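Local coordinates for protein agmatine ureohydrolase (Thermoplasma volcanium GSS1, PDB 3PZL) that binds two manganese ions per subunit and probably hydrolyses agmatine to putrescine and urea, at residues R175-G180 with S198-F203; G209-I214 with V254-E259; R260-A265 with A295-Y300. One frame throughout, in Å; residues are numbered along the deposited sequence.

Contact 1 of 3, residues R175-G180 with S198-F203; sequences RITSIG and SFISSF
Ile200 holds CG1 anti to its carbonyl carbon (chi1 -65°), which carries CD1 across to strand 176-180. There Ile200 CD1 lies 3.8 Å from Thr177 CG2, the methyl that stands anti to its own backbone N, and 4.0 Å from Ile179 CG1. Ile179 has the same first torsion, and the two isoleucine side chains lie alongside each other. The strands are parallel, their axes 4.7 Å apart, and pair Thr177 with Ser198, Ser178 with Phe199 and Ile179 with Ile200. Backbone hydrogen bonds run from Ser198 N to Ile176 O, from Ser178 N to Ser198 O at 2.8 Å, and from Ile200 N to Ser178 O; Gly180 N then reaches Ile200 O. Beyond it only a weak bond joins Ser202 N to Gly180 O, as Ser201 N-caps helix 202-220 through Asp204 N. Turned to the face opposite Ile200, Ser178 sets CB obliquely by the Phe199 ring, 3.9 Å from Phe199 CD2, and its side chain comes within about 4 Å of that of the manganese ligand Asp144. The pair belongs to a beta-alpha-beta unit with helix 186-189, at an edge of the chain's parallel sheet. Strand 138-143 flanks strand 176-180 on its other side; helix 202-220 covers the Ile179 and Ile200 face, and helix 163-171 meets Ile176 and Phe199 on the other.

Contact 2 of 3, residues G209-I214 with V254-E259; sequences GIDKYI and VRRLIE
Ile214 and Arg256 meet at about a right angle in the closer-packed part of this contact, where the CD1 methyl of Ile214 touches the aliphatic start of the arginine, 3.7 Å from Arg256 CG. The same methyl, Ile214 CD1, rests 3.8 Å from Leu257 CA, against the backbone of helix 251-261, and Ile210 adds CG2 at 4.2 Å from Arg256 CG. These branches pack between two helical segments whose axes come no nearer than 9.8 Å and cross at -34°. The partly exposed side is thinner and polar. Arg256 bends at chi2 (68°), turning its guanidinium off the line of the chain and toward Asp211. Its NE gives a nearly straight hydrogen bond, 3.0 Å long and 165° at the hydrogen, to Asp211 OD1, which lies in the guanidinium plane and accepts with its syn lone pair. The two flat groups are far from coplanar, and this salt bridge rests on a single close N-H. Arg256 NH1 reaches on toward the C-terminal end of its own helix, to Glu259 OE1 at 2.8 Å, and Glu259 in turn attracts Arg255, whose guanidinium makes a cation-pi contact with Phe203 of a neighbouring subunit. An alanine in place of Arg256 would probably leave Asp211 without its close positive partner and take away one of the surfaces the Ile214 methyl packs on. The ion pairs are a feature of this protein; helices packed side by side on a parallel sheet are characteristic of the three-layer alpha/beta fold of the arginase family.

Contact 3 of 3, residues R260-A265 with A295-Y300; sequences RLSYKA and ASREKY
Tyr263 and Tyr300 stack where the turn between helix 251-261 and strand 265-271 packs on the C-terminal helix 281-303, a helix-strand-helix part of the arginase alpha/beta fold. The aromatic share is an offset stack with ring centroids 4.6 Å apart and planes inclined by 30°. Tyr263 CG sits between its backbone N and carbonyl carbon (chi1 82°), a torsion that lays the Tyr263 ring across that of Tyr300. The backbone itself sets Tyr263 CB over the face of the Tyr300 ring, 3.8 Å from its centroid in a CH-pi contact. The Tyr263 hydroxyl looks elsewhere, to a hydrogen bond with Asp218, which ties the turn to helix 202-220. The polar share lies deeper, where the hydroxyls of two buried serines meet: Ser262 OG and Ser296 OG are 2.8 Å apart. A hydrogen bond between them is likely but not certain, because Ser262 OG also has Ile258 O within reach as a weak alternative acceptor. Ser296 OG is bonded to Val292 O one turn back in its own helix, which satisfies this buried oxygen in either case. Arg297 supplies the third kind of contact, an aliphatic chain packed beside Ser262 and Tyr263. Extended from CG to NE, it sets Arg297 CB 3.6 Å from Ser262 OG and Arg297 CG 4.2 Å from Tyr263 CA. Beyond them Arg297 NH1 is hydrogen-bonded to Tyr37 OH, which also bonds Glu298 on the same helix. No other subunit touches these two segments. Back at the aromatic pair, Tyr263 CD2 stands over one face of the Tyr300 ring, displaced toward the rim and 3.6 Å from Tyr300 CZ.

How the contacts relate
Contact 1 belongs to the sheet itself and is held mainly by backbone hydrogen bonds close to the metal site, whereas contact 2 joins two helices, and contact 3 a turn to the C-terminal helix, by side chains. Helix 202-220 serves both contacts 1 and 2: Ile200 CD1 packs 3.6 Å from Tyr213 CD1, so one apolar layer runs from strand to helix pair. Helix 251-261 links contacts 2 and 3, with Ile214 CG2 against Arg260. Burial falls along this path, from mostly buried residues in contacts 1 and 2 to the partly buried contact 3. The chemistry shifts too, from hydrogen bonds between peptide groups to ion pairs and then to stacked tyrosines and serine hydroxyls away from the manganese.

Contact 1 of 3, residues R175-G180 with S198-F203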
loop_
_atom_site.group_PDB
_atom_site.type_symbol
_atom_site.label_atom_id
_atom_site.label_comp_id
_atom_site.label_asym_id
_atom_site.label_seq_id
_atom_site.Cartn_x
_atom_site.Cartn_y
_atom_site.Cartn_z
ATOM N N ARG B 175 25.355 -24.406 -25.848
ATOM C CA ARG B 175 25.730 -24.334 -24.462
ATOM C C ARG B 175 24.665 -23.725 -23.529
ATOM O O ARG B 175 24.785 -23.820 -22.311
ATOM C CB ARG B 175 27.069 -23.606 -24.366
ATOM C CG ARG B 175 28.260 -24.523 -24.614
ATOM C CD ARG B 175 29.012 -24.785 -23.323
ATOM N NE ARG B 175 30.290 -24.064 -23.322
ATOM C CZ ARG B 175 30.922 -23.568 -22.250
ATOM N NH1 ARG B 175 30.408 -23.673 -21.027
ATOM N NH2 ARG B 175 32.081 -22.927 -22.408
ATOM N N ILE B 176 23.613 -23.143 -24.104
ATOM C CA ILE B 176 22.658 -22.288 -23.385
ATOM C C ILE B 176 21.204 -22.658 -23.699
ATOM O O ILE B 176 20.829 -22.810 -24.853
ATOM C CB ILE B 176 22.880 -20.775 -23.750
ATOM C CG1 ILE B 176 24.293 -20.301 -23.370
ATOM C CG2 ILE B 176 21.825 -19.860 -23.099
ATOM C CD1 ILE B 176 24.743 -19.038 -24.066
ATOM N N THR B 177 20.394 -22.769 -22.655
ATOM C CA THR B 177 18.966 -22.991 -22.746
ATOM C C THR B 177 18.267 -21.955 -21.879
ATOM O O THR B 177 18.742 -21.626 -20.797
ATOM C CB THR B 177 18.638 -24.319 -22.108
ATOM O OG1 THR B 177 19.673 -25.254 -22.442
ATOM C CG2 THR B 177 17.258 -24.827 -22.530
ATOM N N SER B 178 17.113 -21.467 -22.313
ATOM C CA SER B 178 16.333 -20.529 -21.495
ATOM C C SER B 178 14.851 -20.873 -21.540
ATOM O O SER B 178 14.262 -20.921 -22.608
ATOM C CB SER B 178 16.564 -19.106 -21.974
ATOM O OG SER B 178 16.076 -18.176 -21.037
ATOM N N ILE B 179 14.259 -21.131 -20.383
ATOM C CA ILE B 179 12.911 -21.670 -20.305
ATOM C C ILE B 179 11.871 -20.715 -19.738
ATOM O O ILE B 179 12.119 -20.002 -18.743
ATOM C CB ILE B 179 12.888 -22.936 -19.441
ATOM C CG1 ILE B 179 13.825 -23.985 -20.023
ATOM C CG2 ILE B 179 11.470 -23.502 -19.357
ATOM C CD1 ILE B 179 13.740 -25.313 -19.307
ATOM N N GLY B 180 10.688 -20.731 -20.350
ATOM C CA GLY B 180 9.553 -19.923 -19.874
ATOM C C GLY B 180 9.261 -18.731 -20.766
ATOM O O GLY B 180 8.266 -18.034 -20.586
ATOM N N SER B 198 18.809 -22.404 -27.219
ATOM C CA SER B 198 17.571 -23.133 -27.021
ATOM C C SER B 198 16.585 -22.287 -26.207
ATOM O O SER B 198 16.843 -21.962 -25.047
ATOM C CB SER B 198 17.874 -24.463 -26.327
ATOM O OG SER B 198 16.966 -25.466 -26.736
ATOM N N PHE B 199 15.471 -21.904 -26.826
ATOM C CA PHE B 199 14.460 -21.120 -26.125
ATOM C C PHE B 199 13.214 -21.967 -25.991
ATOM O O PHE B 199 12.686 -22.467 -26.977
ATOM C CB PHE B 199 14.117 -19.819 -26.875
ATOM C CG PHE B 199 15.189 -18.761 -26.812
ATOM C CD1 PHE B 199 15.921 -18.418 -27.946
ATOM C CD2 PHE B 199 15.452 -18.074 -25.619
ATOM C CE1 PHE B 199 16.906 -17.424 -27.883
ATOM C CE2 PHE B 199 16.445 -17.083 -25.556
ATOM C CZ PHE B 199 17.162 -16.755 -26.683
ATOM N N ILE B 200 12.736 -22.128 -24.769
ATOM C CA ILE B 200 11.538 -22.892 -24.559
ATOM C C ILE B 200 10.466 -21.995 -23.972
ATOM O O ILE B 200 10.625 -21.398 -22.878
ATOM C CB ILE B 200 11.835 -24.114 -23.709
ATOM C CG1 ILE B 200 12.772 -25.018 -24.486
ATOM C CG2 ILE B 200 10.565 -24.888 -23.382
ATOM C CD1 ILE B 200 13.713 -25.761 -23.612
ATOM N N SER B 201 9.375 -21.894 -24.728
ATOM C CA SER B 201 8.274 -21.017 -24.387
ATOM C C SER B 201 7.497 -21.533 -23.181
ATOM O O SER B 201 7.329 -22.735 -23.039
ATOM C CB SER B 201 7.336 -20.853 -25.592
ATOM O OG SER B 201 6.498 -21.991 -25.739
ATOM N N SER B 202 6.987 -20.623 -22.350
ATOM C CA SER B 202 6.112 -21.027 -21.264
ATOM C C SER B 202 4.902 -21.816 -21.761
ATOM O O SER B 202 4.325 -22.592 -21.016
ATOM C CB SER B 202 5.667 -19.813 -20.430
ATOM O OG SER B 202 4.809 -18.971 -21.165
ATOM N N PHE B 203 4.524 -21.601 -23.020
ATOM C CA PHE B 203 3.453 -22.365 -23.682
ATOM C C PHE B 203 3.853 -23.797 -24.003
ATOM O O PHE B 203 3.054 -24.719 -23.791
ATOM C CB PHE B 203 2.996 -21.657 -24.945
ATOM C CG PHE B 203 2.711 -20.193 -24.743
ATOM C CD1 PHE B 203 1.607 -19.778 -23.995
ATOM C CD2 PHE B 203 3.549 -19.218 -25.290
ATOM C CE1 PHE B 203 1.341 -18.436 -23.808
ATOM C CE2 PHE B 203 3.266 -17.857 -25.095
ATOM C CZ PHE B 203 2.161 -17.489 -24.357
#

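Contact 2 of 3, residues G209-I214 with V254-E259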
loop_
_atom_site.group_PDB
_atom_site.type_symbol
_atom_site.label_atom_id
_atom_site.label_comp_id
_atom_site.label_asym_id
_atom_site.label_seq_id
_atom_site.Cartn_x
_atom_site.Cartn_y
_atom_site.Cartn_z
ATOM N N GLY B 209 4.568 -30.404 -20.387
ATOM C CA GLY B 209 5.173 -30.596 -19.073
ATOM C C GLY B 209 6.615 -30.092 -19.059
ATOM O O GLY B 209 7.286 -30.016 -20.109
ATOM N N ILE B 210 7.091 -29.747 -17.864
ATOM C CA ILE B 210 8.441 -29.232 -17.683
ATOM C C ILE B 210 9.469 -30.350 -17.791
ATOM O O ILE B 210 10.556 -30.144 -18.353
ATOM C CB ILE B 210 8.579 -28.430 -16.340
ATOM C CG1 ILE B 210 9.997 -27.856 -16.136
ATOM C CG2 ILE B 210 8.168 -29.283 -15.145
ATOM C CD1 ILE B 210 10.417 -26.751 -17.117
ATOM N N ASP B 211 9.123 -31.529 -17.267
ATOM C CA ASP B 211 10.026 -32.692 -17.289
ATOM C C ASP B 211 10.694 -32.973 -18.640
ATOM O O ASP B 211 11.910 -33.162 -18.695
ATOM C CB ASP B 211 9.328 -33.946 -16.784
ATOM C CG ASP B 211 9.395 -34.077 -15.268
ATOM O OD1 ASP B 211 10.209 -33.386 -14.622
ATOM O OD2 ASP B 211 8.641 -34.892 -14.709
ATOM N N LYS B 212 9.914 -32.974 -19.721
ATOM C CA LYS B 212 10.473 -33.143 -21.064
ATOM C C LYS B 212 11.739 -32.315 -21.221
ATOM O O LYS B 212 12.803 -32.863 -21.415
ATOM C CB LYS B 212 9.438 -32.751 -22.127
ATOM C CG LYS B 212 9.959 -32.600 -23.553
ATOM C CD LYS B 212 8.797 -32.409 -24.507
ATOM C CE LYS B 212 9.156 -32.793 -25.958
ATOM N NZ LYS B 212 9.888 -31.684 -26.637
ATOM N N TYR B 213 11.613 -30.998 -21.090
ATOM C CA TYR B 213 12.727 -30.053 -21.242
ATOM C C TYR B 213 13.828 -30.206 -20.195
ATOM O O TYR B 213 14.991 -29.952 -20.474
ATOM C CB TYR B 213 12.176 -28.627 -21.304
ATOM C CG TYR B 213 11.080 -28.541 -22.352
ATOM C CD1 TYR B 213 11.392 -28.477 -23.721
ATOM C CD2 TYR B 213 9.729 -28.570 -21.978
ATOM C CE1 TYR B 213 10.411 -28.425 -24.659
ATOM C CE2 TYR B 213 8.747 -28.513 -22.910
ATOM C CZ TYR B 213 9.097 -28.451 -24.244
ATOM O OH TYR B 213 8.119 -28.405 -25.190
ATOM N N ILE B 214 13.446 -30.650 -19.000
ATOM C CA ILE B 214 14.422 -31.065 -17.970
ATOM C C ILE B 214 15.261 -32.294 -18.409
ATOM O O ILE B 214 16.494 -32.293 -18.250
ATOM C CB ILE B 214 13.726 -31.371 -16.650
ATOM C CG1 ILE B 214 13.018 -30.112 -16.141
ATOM C CG2 ILE B 214 14.720 -31.861 -15.642
ATOM C CD1 ILE B 214 12.228 -30.316 -14.871
ATOM N N VAL B 254 9.500 -24.350 -11.560
ATOM C CA VAL B 254 10.854 -23.915 -11.368
ATOM C C VAL B 254 11.467 -24.781 -10.306
ATOM O O VAL B 254 12.679 -25.028 -10.317
ATOM C CB VAL B 254 10.931 -22.431 -11.012
ATOM C CG1 VAL B 254 12.325 -22.014 -10.658
ATOM C CG2 VAL B 254 10.454 -21.588 -12.183
ATOM N N ARG B 255 10.631 -25.278 -9.397
ATOM C CA ARG B 255 11.118 -26.071 -8.277
ATOM C C ARG B 255 11.581 -27.385 -8.817
ATOM O O ARG B 255 12.639 -27.872 -8.447
ATOM C CB ARG B 255 10.022 -26.259 -7.220
ATOM C CG ARG B 255 10.359 -27.220 -6.065
ATOM C CD ARG B 255 9.103 -27.492 -5.231
ATOM N NE ARG B 255 9.301 -28.423 -4.098
ATOM C CZ ARG B 255 8.957 -29.715 -4.125
ATOM N NH1 ARG B 255 8.446 -30.212 -5.230
ATOM N NH2 ARG B 255 9.130 -30.511 -3.067
ATOM N N ARG B 256 10.797 -27.943 -9.729
ATOM C CA ARG B 256 11.120 -29.217 -10.343
ATOM C C ARG B 256 12.395 -29.086 -11.147
ATOM O O ARG B 256 13.231 -29.964 -11.136
ATOM C CB ARG B 256 9.934 -29.700 -11.195
ATOM C CG ARG B 256 10.123 -31.037 -11.867
ATOM C CD ARG B 256 10.168 -32.195 -10.890
ATOM N NE ARG B 256 10.457 -33.439 -11.589
ATOM C CZ ARG B 256 10.610 -34.620 -11.003
ATOM N NH1 ARG B 256 10.534 -34.720 -9.688
ATOM N NH2 ARG B 256 10.885 -35.693 -11.739
ATOM N N LEU B 257 12.555 -27.975 -11.834
ATOM C CA LEU B 257 13.788 -27.720 -12.575
ATOM C C LEU B 257 15.024 -27.767 -11.679
ATOM O O LEU B 257 16.063 -28.280 -12.068
ATOM C CB LEU B 257 13.740 -26.383 -13.343
ATOM C CG LEU B 257 14.956 -26.156 -14.283
ATOM C CD1 LEU B 257 14.659 -25.406 -15.516
ATOM C CD2 LEU B 257 16.051 -25.466 -13.575
ATOM N N ILE B 258 14.891 -27.253 -10.471
ATOM C CA ILE B 258 15.992 -27.151 -9.551
ATOM C C ILE B 258 16.234 -28.475 -8.864
ATOM O O ILE B 258 17.359 -28.975 -8.848
ATOM C CB ILE B 258 15.734 -26.027 -8.531
ATOM C CG1 ILE B 258 15.607 -24.674 -9.271
ATOM C CG2 ILE B 258 16.836 -25.980 -7.494
ATOM C CD1 ILE B 258 15.110 -23.542 -8.449
ATOM N N GLU B 259 15.179 -29.030 -8.276
ATOM C CA GLU B 259 15.173 -30.392 -7.706
ATOM C C GLU B 259 16.059 -31.322 -8.584
ATOM O O GLU B 259 17.033 -31.907 -8.118
ATOM C CB GLU B 259 13.725 -30.883 -7.773
ATOM C CG GLU B 259 13.238 -31.750 -6.690
ATOM C CD GLU B 259 11.830 -32.300 -6.966
ATOM O OE1 GLU B 259 11.464 -32.564 -8.130
ATOM O OE2 GLU B 259 11.063 -32.476 -6.001
#

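Contact 3 of 3, residues R260-A265 with A295-Y300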
loop_
_atom_site.group_PDB
_atom_site.type_symbol
_atom_site.label_atom_id
_atom_site.label_comp_id
_atom_site.label_asym_id
_atom_site.label_seq_id
_atom_site.Cartn_x
_atom_site.Cartn_y
_atom_site.Cartn_z
ATOM N N ARG B 260 15.712 -31.393 -9.870
ATOM C CA ARG B 260 16.273 -32.330 -10.815
ATOM C C ARG B 260 17.694 -32.009 -11.306
ATOM O O ARG B 260 18.386 -32.890 -11.774
ATOM C CB ARG B 260 15.334 -32.400 -12.014
ATOM C CG ARG B 260 14.035 -33.156 -11.773
ATOM C CD ARG B 260 14.246 -34.669 -11.637
ATOM N NE ARG B 260 15.175 -35.235 -12.625
ATOM C CZ ARG B 260 14.948 -35.305 -13.944
ATOM N NH1 ARG B 260 13.825 -34.824 -14.487
ATOM N NH2 ARG B 260 15.868 -35.835 -14.742
ATOM N N LEU B 261 18.119 -30.762 -11.179
ATOM C CA LEU B 261 19.373 -30.318 -11.757
ATOM C C LEU B 261 20.454 -29.822 -10.782
ATOM O O LEU B 261 21.553 -29.476 -11.209
ATOM C CB LEU B 261 19.088 -29.233 -12.795
ATOM C CG LEU B 261 19.025 -29.624 -14.262
ATOM C CD1 LEU B 261 18.619 -31.069 -14.495
ATOM C CD2 LEU B 261 18.082 -28.710 -14.981
ATOM N N SER B 262 20.152 -29.773 -9.491
ATOM C CA SER B 262 21.047 -29.105 -8.533
ATOM C C SER B 262 22.269 -29.972 -8.237
ATOM O O SER B 262 23.297 -29.462 -7.817
ATOM C CB SER B 262 20.324 -28.783 -7.243
ATOM O OG SER B 262 19.805 -29.981 -6.728
ATOM N N TYR B 263 22.154 -31.274 -8.465
ATOM C CA TYR B 263 23.283 -32.178 -8.305
ATOM C C TYR B 263 24.423 -31.974 -9.327
ATOM O O TYR B 263 25.538 -32.386 -9.095
ATOM C CB TYR B 263 22.786 -33.630 -8.334
ATOM C CG TYR B 263 22.560 -34.213 -9.713
ATOM C CD1 TYR B 263 21.427 -33.883 -10.455
ATOM C CD2 TYR B 263 23.468 -35.134 -10.258
ATOM C CE1 TYR B 263 21.209 -34.425 -11.713
ATOM C CE2 TYR B 263 23.266 -35.699 -11.522
ATOM C CZ TYR B 263 22.138 -35.337 -12.244
ATOM O OH TYR B 263 21.932 -35.878 -13.491
ATOM N N LYS B 264 24.129 -31.345 -10.450
ATOM C CA LYS B 264 25.123 -31.045 -11.472
ATOM C C LYS B 264 25.513 -29.580 -11.437
ATOM O O LYS B 264 26.326 -29.145 -12.261
ATOM C CB LYS B 264 24.567 -31.299 -12.876
ATOM C CG LYS B 264 24.189 -32.679 -13.152
ATOM C CD LYS B 264 23.730 -32.825 -14.581
ATOM C CE LYS B 264 24.007 -34.210 -15.042
ATOM N NZ LYS B 264 23.964 -34.144 -16.484
ATOM N N ALA B 265 24.904 -28.817 -10.530
ATOM C CA ALA B 265 24.996 -27.361 -10.582
ATOM C C ALA B 265 26.262 -26.883 -9.915
ATOM O O ALA B 265 26.548 -27.274 -8.792
ATOM C CB ALA B 265 23.778 -26.722 -9.951
ATOM N N ALA B 295 18.906 -28.080 -0.502
ATOM C CA ALA B 295 18.366 -29.302 0.070
ATOM C C ALA B 295 18.375 -30.443 -0.926
ATOM O O ALA B 295 18.842 -31.526 -0.614
ATOM C CB ALA B 295 16.949 -29.088 0.671
ATOM N N SER B 296 17.856 -30.221 -2.120
ATOM C CA SER B 296 17.769 -31.319 -3.077
ATOM C C SER B 296 19.151 -31.773 -3.533
ATOM O O SER B 296 19.350 -32.940 -3.888
ATOM C CB SER B 296 16.939 -30.942 -4.288
ATOM O OG SER B 296 17.627 -29.975 -5.035
ATOM N N ARG B 297 20.108 -30.855 -3.533
ATOM C CA ARG B 297 21.480 -31.227 -3.842
ATOM C C ARG B 297 22.105 -32.067 -2.727
ATOM O O ARG B 297 22.833 -33.021 -3.007
ATOM C CB ARG B 297 22.336 -29.987 -4.102
ATOM C CG ARG B 297 23.711 -30.306 -4.595
ATOM C CD ARG B 297 24.368 -29.077 -5.183
ATOM N NE ARG B 297 25.589 -29.409 -5.922
ATOM C CZ ARG B 297 26.762 -29.614 -5.344
ATOM N NH1 ARG B 297 26.861 -29.502 -4.030
ATOM N NH2 ARG B 297 27.834 -29.908 -6.070
ATOM N N GLU B 298 21.817 -31.718 -1.475
ATOM C CA GLU B 298 22.329 -32.466 -0.349
ATOM C C GLU B 298 21.726 -33.846 -0.317
ATOM O O GLU B 298 22.403 -34.800 0.091
ATOM C CB GLU B 298 22.070 -31.743 0.984
ATOM C CG GLU B 298 22.973 -30.527 1.249
ATOM C CD GLU B 298 24.457 -30.873 1.285
ATOM O OE1 GLU B 298 24.867 -31.661 2.139
ATOM O OE2 GLU B 298 25.228 -30.340 0.478
ATOM N N LYS B 299 20.459 -33.949 -0.736
ATOM C CA LYS B 299 19.753 -35.245 -0.826
ATOM C C LYS B 299 20.460 -36.162 -1.799
ATOM O O LYS B 299 20.508 -37.363 -1.586
ATOM C CB LYS B 299 18.312 -35.080 -1.288
ATOM C CG LYS B 299 17.441 -36.316 -1.124
ATOM C CD LYS B 299 16.282 -36.320 -2.154
ATOM C CE LYS B 299 14.968 -36.912 -1.592
ATOM N NZ LYS B 299 14.989 -38.383 -1.507
ATOM N N TYR B 300 21.016 -35.590 -2.862
ATOM C CA TYR B 300 21.698 -36.380 -3.855
ATOM C C TYR B 300 22.987 -36.926 -3.269
ATOM O O TYR B 300 23.256 -38.124 -3.382
ATOM C CB TYR B 300 21.948 -35.594 -5.158
ATOM C CG TYR B 300 22.564 -36.446 -6.241
ATOM C CD1 TYR B 300 21.774 -37.135 -7.144
ATOM C CD2 TYR B 300 23.941 -36.590 -6.338
ATOM C CE1 TYR B 300 22.346 -37.939 -8.122
ATOM C CE2 TYR B 300 24.517 -37.382 -7.301
ATOM C CZ TYR B 300 23.723 -38.051 -8.190
ATOM O OH TYR B 300 24.317 -38.844 -9.158
#